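Exocyst complex component EXO70 (Saccharomyces cerevisiae, PDB 2B1E) serves as a subunit of the exocyst, the complex that tethers secretory vesicles to sites of exocytosis, and takes part in its assembly. Local coordinates at residues N382-R385 with K386-A390; K450-I453 with S454-V457; S178-N181 with S182-A186. One frame throughout, in Å; residues are numbered along the deposited sequence.

Contact 1: N382-R385 with K386-A390; sequences NLER and KAQIA
Lys386 N to Asn382 O (3.0 Å) begins a run of four i to i+4 backbone hydrogen bonds that joins 382-385 to 386-390 as successive turns of helix 364-391; Ala387, Gln388 and Ile389 bond back to Leu383, Glu384 and Arg385 in the same way. Glu384 and Gln388 add a side-chain bond at the same spacing. They run side by side from the helix, and Gln388 NE2 gives a hydrogen bond of 2.7 Å to Glu384 OE2. The bond is bent, 131° at the hydrogen; the oxygen lies in the amide plane, whereas the donor comes to the anti side of the carboxylate, 32° out of its plane. Glu384 reaches it with CG anti to the backbone N (chi1 -161°) and an extended chain. Further round the helix, Arg385 CG lies 4.1 Å from Ile389 CD1, the two chains alongside, while Arg385 NH2 forms a salt bridge with Glu351. The buried carboxylate has other donors: Tyr455 OH at OE2, Tyr452 OH and Ala400 N at OE1. Replacing Glu384 with an alanine would probably leave Gln388 NE2 and both tyrosine hydroxyls without this shared acceptor. So many donors round one carboxylate, both oxygens engaged, would be expected to stabilise a negative charge on this buried group.

Contact 2: K450-I453 with S454-V457; sequences KRYI and SYMV
Lys450 O receives Ser454 N at 2.8 Å, the first of four i to i+4 backbone bonds by which 450-453 leads into 454-457 within helix 440-473. Arg451 follows, its CG 4.0 Å from Tyr455 CE1, with the two side chains alongside and pointing the same way. Its CG also sits over one face of the Tyr452 ring. From there the chain bends at chi3 (-64°), bringing NH1 round to Tyr452 OH, which it meets at 3.0 Å almost in the guanidinium plane. Arg451 thus spans the ring from face to hydroxyl. Tyr452 turns an edge to the face of Tyr455 in an edge-to-face pair, the centroids 5.0 Å apart and the planes at 50°, well short of perpendicular. CD1 of Tyr452 stands over the centre of the Tyr455 ring, 4.0 Å from Tyr455 CG, while Arg451 O lies at that ring's edge. Both hydroxyls bond to the carboxylate of Glu384, and Tyr455 OH bonds to Asn401 N as well. Ile453 carries the contact to another side of the helix, where its CG2 lies 4.3 Å from Val457 CG2; these two residues touch Leu514, Leu518 and Leu525 of helix 512-537. Tyr452 and Met456 press on Leu418 of helix 410-429, and Met456 also reaches Leu518. The arrangement is that of a helix packed between others in a helical bundle, as expected for the all-helical rod of Exo70: the tyrosines and Met456 meet helix 410-429, while Ile453, Val457 and again Met456 meet helix 512-537.

Contact 3: S178-N181 with S182-A186; sequences SGMN and SYTEA
Met180 O is gripped twice by Thr184, by the hydroxyl OG1 at 2.8 Å and by the backbone N at 3.0 Å. The two donors come from opposite faces of the carbonyl plane. OG1 is nearer the plane, tilted by 22°, whereas the N stands above it. Thr184 can do this because OG1 lies beside its own backbone N (chi1 -69°), which turns the hydroxyl back along the helix; the same oxygen is also hydrogen-bonded to Ser252 OG of helix 245-259. Tyr183 N and Glu185 N continue the backbone pattern by bonding to Gly179 O and Asn181 O. All this takes place in the first turns of helix 180-201, and Ser178, just ahead of it, caps the start: Met180 N gives a nearly straight hydrogen bond to Ser178 OG, 3.2 Å long. Asn181 ND2 reaches back to Ser178 O as well, in a weak bond. On another side of the turn Met180 and Tyr183 lie side by side. The methionine chain leaves with CG anti to the backbone N, then bends at chi2 and chi3, folding the methyl CE back against the root of the tyrosine ring, 3.3 Å from Tyr183 CD2. CE approaches the ring obliquely and also meets Tyr183 CB at 3.5 Å. Both side chains press on Leu227 of helix 209-233, and Met180 extends the apolar surface to Phe245 and Leu249 of helix 245-259. Ser182 OG is hydrogen-bonded to Gln103 NE2.

In the fold
Along the chain contact 3 comes first, then contact 1, then contact 2, each within a single helix: 180-201, 364-391 and 440-473. Contacts 1 and 2 are neighbours, their centres 16 Å apart, and they meet directly: Glu384 OE2 is 2.6 Å from Tyr455 OH and Glu384 OE1 is 2.7 Å from Tyr452 OH, both probable hydrogen bonds tying the two helices together. Contact 3 stands apart, its centre 47 Å from that of contact 1 and 52 Å from that of contact 2. Such separations fit an elongated, all-helical rod: contacts 1 and 2 join two helices in one part of it, while contact 3 packs with different helices in another.

Contact 1: N382-R385 with K386-A390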
ATOM      1  N   ASN A 382     -25.931   3.443  -0.072  1.00 17.16           N
ATOM      2  CA  ASN A 382     -26.261   2.867  -1.376  1.00 17.17           C
ATOM      3  C   ASN A 382     -27.242   1.703  -1.248  1.00 15.75           C
ATOM      4  O   ASN A 382     -28.108   1.517  -2.104  1.00 14.18           O
ATOM      5  CB  ASN A 382     -24.990   2.452  -2.099  1.00 17.23           C
ATOM      6  CG  ASN A 382     -24.354   3.619  -2.816  1.00 22.27           C
ATOM      7  OD1 ASN A 382     -24.717   3.926  -3.952  1.00 21.57           O
ATOM      8  ND2 ASN A 382     -23.426   4.301  -2.145  1.00 19.93           N
ATOM      9  N   LEU A 383     -27.119   0.919  -0.183  1.00 14.63           N
ATOM     10  CA  LEU A 383     -28.084  -0.151   0.022  1.00 13.53           C
ATOM     11  C   LEU A 383     -29.427   0.519   0.318  1.00 11.54           C
ATOM     12  O   LEU A 383     -30.476   0.016  -0.080  1.00 12.17           O
ATOM     13  CB  LEU A 383     -27.699  -1.038   1.203  1.00 15.08           C
ATOM     14  CG  LEU A 383     -26.636  -2.104   0.954  1.00 14.55           C
ATOM     15  CD1 LEU A 383     -26.332  -2.828   2.249  1.00 15.32           C
ATOM     16  CD2 LEU A 383     -27.122  -3.077  -0.121  1.00 17.04           C
ATOM     17  N   GLU A 384     -29.396   1.650   1.020  1.00 11.29           N
ATOM     18  CA  GLU A 384     -30.633   2.365   1.344  1.00 10.99           C
ATOM     19  C   GLU A 384     -31.267   2.926   0.078  1.00 13.30           C
ATOM     20  O   GLU A 384     -32.483   2.809  -0.130  1.00 12.98           O
ATOM     21  CB  GLU A 384     -30.393   3.536   2.309  1.00 11.46           C
ATOM     22  CG  GLU A 384     -31.696   3.958   2.988  1.00 12.56           C
ATOM     23  CD  GLU A 384     -31.709   5.384   3.514  1.00 14.27           C
ATOM     24  OE1 GLU A 384     -30.685   5.860   4.059  1.00 16.99           O
ATOM     25  OE2 GLU A 384     -32.771   6.024   3.388  1.00 12.63           O
ATOM     26  N   ARG A 385     -30.445   3.568  -0.749  1.00 14.80           N
ATOM     27  CA  ARG A 385     -30.918   4.140  -2.002  1.00 18.25           C
ATOM     28  C   ARG A 385     -31.603   3.066  -2.846  1.00 16.94           C
ATOM     29  O   ARG A 385     -32.703   3.272  -3.359  1.00 17.63           O
ATOM     30  CB  ARG A 385     -29.750   4.753  -2.784  1.00 20.34           C
ATOM     31  CG  ARG A 385     -30.135   5.240  -4.177  1.00 26.49           C
ATOM     32  CD  ARG A 385     -29.007   5.999  -4.859  1.00 27.16           C
ATOM     33  NE  ARG A 385     -28.761   7.304  -4.245  1.00 31.02           N
ATOM     34  CZ  ARG A 385     -27.884   7.534  -3.270  1.00 32.64           C
ATOM     35  NH1 ARG A 385     -27.146   6.545  -2.779  1.00 33.36           N
ATOM     36  NH2 ARG A 385     -27.744   8.759  -2.779  1.00 33.16           N
ATOM     37  N   LYS A 386     -30.955   1.917  -2.978  1.00 16.15           N
ATOM     38  CA  LYS A 386     -31.520   0.825  -3.753  1.00 15.83           C
ATOM     39  C   LYS A 386     -32.825   0.328  -3.145  1.00 13.63           C
ATOM     40  O   LYS A 386     -33.778   0.029  -3.859  1.00 15.09           O
ATOM     41  CB  LYS A 386     -30.536  -0.334  -3.846  1.00 18.34           C
ATOM     42  CG  LYS A 386     -31.128  -1.518  -4.591  1.00 21.69           C
ATOM     43  CD  LYS A 386     -30.209  -2.691  -4.606  1.00 26.70           C
ATOM     44  CE  LYS A 386     -30.179  -3.416  -3.280  1.00 26.69           C
ATOM     45  NZ  LYS A 386     -29.319  -4.619  -3.414  1.00 30.04           N
ATOM     46  N   ALA A 387     -32.872   0.249  -1.823  1.00 12.93           N
ATOM     47  CA  ALA A 387     -34.075  -0.205  -1.144  1.00 13.20           C
ATOM     48  C   ALA A 387     -35.229   0.765  -1.406  1.00 12.61           C
ATOM     49  O   ALA A 387     -36.351   0.340  -1.657  1.00 10.63           O
ATOM     50  CB  ALA A 387     -33.823  -0.330   0.350  1.00 11.18           C
ATOM     51  N   GLN A 388     -34.950   2.066  -1.351  1.00 11.98           N
ATOM     52  CA  GLN A 388     -35.994   3.057  -1.597  1.00 13.09           C
ATOM     53  C   GLN A 388     -36.544   2.958  -3.025  1.00 13.23           C
ATOM     54  O   GLN A 388     -37.753   3.056  -3.247  1.00 13.69           O
ATOM     55  CB  GLN A 388     -35.466   4.473  -1.317  1.00 13.62           C
ATOM     56  CG  GLN A 388     -35.484   4.822   0.174  1.00 15.04           C
ATOM     57  CD  GLN A 388     -35.302   6.305   0.443  1.00 14.78           C
ATOM     58  OE1 GLN A 388     -35.911   7.142  -0.215  1.00 14.89           O
ATOM     59  NE2 GLN A 388     -34.478   6.632   1.430  1.00 12.79           N
ATOM     60  N   ILE A 389     -35.650   2.763  -3.986  1.00 14.34           N
ATOM     61  CA  ILE A 389     -36.040   2.637  -5.390  1.00 16.26           C
ATOM     62  C   ILE A 389     -36.832   1.344  -5.597  1.00 16.92           C
ATOM     63  O   ILE A 389     -37.729   1.271  -6.439  1.00 15.65           O
ATOM     64  CB  ILE A 389     -34.790   2.608  -6.300  1.00 15.92           C
ATOM     65  CG1 ILE A 389     -34.080   3.966  -6.243  1.00 18.16           C
ATOM     66  CG2 ILE A 389     -35.177   2.259  -7.724  1.00 19.12           C
ATOM     67  CD1 ILE A 389     -32.781   4.012  -7.007  1.00 20.28           C
ATOM     68  N   ALA A 390     -36.486   0.323  -4.824  1.00 16.21           N
ATOM     69  CA  ALA A 390     -37.158  -0.966  -4.912  1.00 16.33           C
ATOM     70  C   ALA A 390     -38.576  -0.915  -4.340  1.00 14.98           C
ATOM     71  O   ALA A 390     -39.488  -1.507  -4.908  1.00 15.10           O
ATOM     72  CB  ALA A 390     -36.341  -2.025  -4.174  1.00 15.75           C
TER

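Contact 2: K450-I453 with S454-V457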
ATOM      1  N   LYS A 450     -27.297   4.384  14.711  1.00 17.88           N
ATOM      2  CA  LYS A 450     -28.367   5.147  15.335  1.00 20.04           C
ATOM      3  C   LYS A 450     -29.311   5.722  14.286  1.00 17.76           C
ATOM      4  O   LYS A 450     -30.512   5.838  14.526  1.00 16.86           O
ATOM      5  CB  LYS A 450     -27.782   6.260  16.212  1.00 23.35           C
ATOM      6  CG  LYS A 450     -27.097   5.702  17.452  1.00 28.03           C
ATOM      7  CD  LYS A 450     -26.350   6.765  18.242  1.00 30.93           C
ATOM      8  CE  LYS A 450     -25.564   6.110  19.371  1.00 32.40           C
ATOM      9  NZ  LYS A 450     -24.703   7.081  20.087  1.00 35.18           N
ATOM     10  N   ARG A 451     -28.770   6.080  13.126  1.00 16.96           N
ATOM     11  CA  ARG A 451     -29.595   6.631  12.049  1.00 16.12           C
ATOM     12  C   ARG A 451     -30.665   5.621  11.662  1.00 14.64           C
ATOM     13  O   ARG A 451     -31.844   5.964  11.575  1.00 16.39           O
ATOM     14  CB  ARG A 451     -28.741   6.954  10.814  1.00 16.57           C
ATOM     15  CG  ARG A 451     -29.539   7.447   9.604  1.00 17.46           C
ATOM     16  CD  ARG A 451     -28.736   7.305   8.303  1.00 18.10           C
ATOM     17  NE  ARG A 451     -27.535   8.142   8.295  1.00 18.58           N
ATOM     18  CZ  ARG A 451     -26.598   8.092   7.353  1.00 20.36           C
ATOM     19  NH1 ARG A 451     -26.720   7.240   6.341  1.00 17.08           N
ATOM     20  NH2 ARG A 451     -25.547   8.907   7.409  1.00 19.50           N
ATOM     21  N   TYR A 452     -30.256   4.370  11.450  1.00 12.33           N
ATOM     22  CA  TYR A 452     -31.199   3.337  11.050  1.00 12.14           C
ATOM     23  C   TYR A 452     -32.021   2.783  12.206  1.00 13.45           C
ATOM     24  O   TYR A 452     -33.093   2.211  11.994  1.00 14.18           O
ATOM     25  CB  TYR A 452     -30.459   2.252  10.244  1.00 12.14           C
ATOM     26  CG  TYR A 452     -29.936   2.848   8.954  1.00 12.17           C
ATOM     27  CD1 TYR A 452     -30.821   3.265   7.956  1.00 14.13           C
ATOM     28  CD2 TYR A 452     -28.582   3.149   8.792  1.00 11.71           C
ATOM     29  CE1 TYR A 452     -30.380   3.979   6.846  1.00 13.18           C
ATOM     30  CE2 TYR A 452     -28.130   3.862   7.676  1.00 10.92           C
ATOM     31  CZ  TYR A 452     -29.035   4.278   6.711  1.00 12.63           C
ATOM     32  OH  TYR A 452     -28.604   5.022   5.624  1.00 12.19           O
ATOM     33  N   ILE A 453     -31.535   2.960  13.432  1.00 12.72           N
ATOM     34  CA  ILE A 453     -32.318   2.551  14.592  1.00 12.08           C
ATOM     35  C   ILE A 453     -33.447   3.577  14.554  1.00 11.77           C
ATOM     36  O   ILE A 453     -34.619   3.254  14.732  1.00 12.63           O
ATOM     37  CB  ILE A 453     -31.534   2.727  15.914  1.00 12.82           C
ATOM     38  CG1 ILE A 453     -30.512   1.595  16.074  1.00 14.93           C
ATOM     39  CG2 ILE A 453     -32.505   2.779  17.096  1.00 15.10           C
ATOM     40  CD1 ILE A 453     -29.380   1.914  17.074  1.00 13.54           C
ATOM     41  N   SER A 454     -33.074   4.828  14.291  1.00 13.21           N
ATOM     42  CA  SER A 454     -34.044   5.912  14.214  1.00 11.89           C
ATOM     43  C   SER A 454     -35.084   5.640  13.113  1.00 11.41           C
ATOM     44  O   SER A 454     -36.266   5.939  13.286  1.00 11.20           O
ATOM     45  CB  SER A 454     -33.325   7.247  13.975  1.00 14.34           C
ATOM     46  OG  SER A 454     -34.156   8.325  14.370  1.00 17.67           O
ATOM     47  N   TYR A 455     -34.653   5.079  11.985  1.00 11.26           N
ATOM     48  CA  TYR A 455     -35.597   4.734  10.914  1.00 11.45           C
ATOM     49  C   TYR A 455     -36.665   3.781  11.478  1.00 10.36           C
ATOM     50  O   TYR A 455     -37.852   3.941  11.212  1.00 10.07           O
ATOM     51  CB  TYR A 455     -34.886   4.029   9.746  1.00 10.23           C
ATOM     52  CG  TYR A 455     -34.404   4.941   8.631  1.00 12.51           C
ATOM     53  CD1 TYR A 455     -33.598   6.038   8.905  1.00 12.60           C
ATOM     54  CD2 TYR A 455     -34.720   4.674   7.296  1.00 12.34           C
ATOM     55  CE1 TYR A 455     -33.116   6.847   7.899  1.00 11.20           C
ATOM     56  CE2 TYR A 455     -34.231   5.488   6.264  1.00 13.29           C
ATOM     57  CZ  TYR A 455     -33.432   6.575   6.582  1.00 14.85           C
ATOM     58  OH  TYR A 455     -32.951   7.415   5.596  1.00 14.62           O
ATOM     59  N   MET A 456     -36.236   2.793  12.262  1.00 10.99           N
ATOM     60  CA  MET A 456     -37.166   1.814  12.839  1.00 12.87           C
ATOM     61  C   MET A 456     -38.083   2.380  13.922  1.00 11.11           C
ATOM     62  O   MET A 456     -39.183   1.880  14.127  1.00 13.09           O
ATOM     63  CB  MET A 456     -36.403   0.603  13.420  1.00 10.45           C
ATOM     64  CG  MET A 456     -35.733  -0.302  12.377  1.00 10.86           C
ATOM     65  SD  MET A 456     -35.169  -1.915  13.033  1.00  7.44           S
ATOM     66  CE  MET A 456     -34.077  -1.377  14.292  1.00 18.84           C
ATOM     67  N   VAL A 457     -37.625   3.408  14.622  1.00 14.00           N
ATOM     68  CA  VAL A 457     -38.420   4.025  15.686  1.00 14.59           C
ATOM     69  C   VAL A 457     -39.351   5.119  15.151  1.00 16.60           C
ATOM     70  O   VAL A 457     -40.347   5.467  15.796  1.00 15.79           O
ATOM     71  CB  VAL A 457     -37.481   4.635  16.773  1.00 15.56           C
ATOM     72  CG1 VAL A 457     -38.279   5.404  17.812  1.00 19.27           C
ATOM     73  CG2 VAL A 457     -36.694   3.528  17.457  1.00 17.65           C
TER

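Contact 3: S178-N181 with S182-A186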
ATOM      1  N   SER A 178       5.615 -13.384  -3.542  1.00 49.89           N
ATOM      2  CA  SER A 178       6.245 -13.078  -4.824  1.00 48.39           C
ATOM      3  C   SER A 178       7.769 -13.161  -4.807  1.00 47.39           C
ATOM      4  O   SER A 178       8.404 -13.019  -3.761  1.00 46.80           O
ATOM      5  CB  SER A 178       5.825 -11.684  -5.289  1.00 48.23           C
ATOM      6  OG  SER A 178       6.454 -11.341  -6.510  1.00 47.60           O
ATOM      7  N   GLY A 179       8.345 -13.387  -5.984  1.00 45.73           N
ATOM      8  CA  GLY A 179       9.788 -13.482  -6.096  1.00 44.86           C
ATOM      9  C   GLY A 179      10.429 -12.116  -6.251  1.00 44.17           C
ATOM     10  O   GLY A 179      11.652 -12.000  -6.344  1.00 43.08           O
ATOM     11  N   MET A 180       9.599 -11.079  -6.282  1.00 43.39           N
ATOM     12  CA  MET A 180      10.093  -9.718  -6.426  1.00 42.73           C
ATOM     13  C   MET A 180      10.790  -9.305  -5.131  1.00 41.76           C
ATOM     14  O   MET A 180      11.665  -8.434  -5.132  1.00 41.16           O
ATOM     15  CB  MET A 180       8.933  -8.765  -6.726  1.00 43.14           C
ATOM     16  CG  MET A 180       9.359  -7.410  -7.276  1.00 44.36           C
ATOM     17  SD  MET A 180      10.045  -7.491  -8.948  1.00 45.06           S
ATOM     18  CE  MET A 180      11.750  -7.841  -8.593  1.00 45.73           C
ATOM     19  N   ASN A 181      10.405  -9.951  -4.034  1.00 40.27           N
ATOM     20  CA  ASN A 181      10.978  -9.664  -2.724  1.00 40.46           C
ATOM     21  C   ASN A 181      12.446 -10.076  -2.640  1.00 39.50           C
ATOM     22  O   ASN A 181      13.299  -9.281  -2.238  1.00 39.29           O
ATOM     23  CB  ASN A 181      10.176 -10.372  -1.628  1.00 41.41           C
ATOM     24  CG  ASN A 181       8.719  -9.949  -1.610  1.00 42.68           C
ATOM     25  OD1 ASN A 181       8.409  -8.760  -1.523  1.00 43.37           O
ATOM     26  ND2 ASN A 181       7.816 -10.921  -1.691  1.00 42.86           N
ATOM     27  N   SER A 182      12.736 -11.320  -3.009  1.00 37.62           N
ATOM     28  CA  SER A 182      14.110 -11.812  -2.983  1.00 36.11           C
ATOM     29  C   SER A 182      14.953 -11.039  -3.989  1.00 34.53           C
ATOM     30  O   SER A 182      16.036 -10.556  -3.660  1.00 35.67           O
ATOM     31  CB  SER A 182      14.158 -13.302  -3.320  1.00 36.11           C
ATOM     32  OG  SER A 182      13.512 -14.065  -2.321  1.00 36.44           O
ATOM     33  N   TYR A 183      14.445 -10.928  -5.212  1.00 32.02           N
ATOM     34  CA  TYR A 183      15.140 -10.210  -6.274  1.00 29.10           C
ATOM     35  C   TYR A 183      15.578  -8.851  -5.750  1.00 28.98           C
ATOM     36  O   TYR A 183      16.700  -8.404  -6.017  1.00 28.37           O
ATOM     37  CB  TYR A 183      14.218 -10.014  -7.478  1.00 28.21           C
ATOM     38  CG  TYR A 183      14.913  -9.430  -8.692  1.00 27.82           C
ATOM     39  CD1 TYR A 183      15.455 -10.255  -9.676  1.00 28.20           C
ATOM     40  CD2 TYR A 183      15.044  -8.047  -8.846  1.00 27.54           C
ATOM     41  CE1 TYR A 183      16.110  -9.718 -10.787  1.00 26.55           C
ATOM     42  CE2 TYR A 183      15.697  -7.500  -9.949  1.00 26.51           C
ATOM     43  CZ  TYR A 183      16.225  -8.339 -10.915  1.00 27.08           C
ATOM     44  OH  TYR A 183      16.855  -7.795 -12.015  1.00 26.61           O
ATOM     45  N   THR A 184      14.687  -8.200  -5.005  1.00 26.61           N
ATOM     46  CA  THR A 184      14.972  -6.891  -4.431  1.00 26.25           C
ATOM     47  C   THR A 184      16.055  -6.978  -3.366  1.00 26.92           C
ATOM     48  O   THR A 184      17.003  -6.189  -3.370  1.00 27.84           O
ATOM     49  CB  THR A 184      13.715  -6.269  -3.789  1.00 25.89           C
ATOM     50  OG1 THR A 184      12.771  -5.926  -4.811  1.00 26.01           O
ATOM     51  CG2 THR A 184      14.084  -5.014  -3.013  1.00 26.42           C
ATOM     52  N   GLU A 185      15.915  -7.939  -2.459  1.00 25.10           N
ATOM     53  CA  GLU A 185      16.886  -8.109  -1.388  1.00 25.78           C
ATOM     54  C   GLU A 185      18.268  -8.393  -1.966  1.00 24.16           C
ATOM     55  O   GLU A 185      19.274  -7.876  -1.474  1.00 23.31           O
ATOM     56  CB  GLU A 185      16.469  -9.253  -0.461  1.00 25.92           C
ATOM     57  CG  GLU A 185      17.233  -9.283   0.848  1.00 31.68           C
ATOM     58  CD  GLU A 185      16.962 -10.536   1.664  1.00 33.35           C
ATOM     59  OE1 GLU A 185      15.785 -10.944   1.764  1.00 36.89           O
ATOM     60  OE2 GLU A 185      17.927 -11.107   2.213  1.00 36.07           O
ATOM     61  N   ALA A 186      18.314  -9.212  -3.015  1.00 22.61           N
ATOM     62  CA  ALA A 186      19.581  -9.550  -3.654  1.00 21.21           C
ATOM     63  C   ALA A 186      20.203  -8.286  -4.238  1.00 20.65           C
ATOM     64  O   ALA A 186      21.382  -8.000  -4.022  1.00 22.42           O
ATOM     65  CB  ALA A 186      19.353 -10.578  -4.757  1.00 21.21           C
TER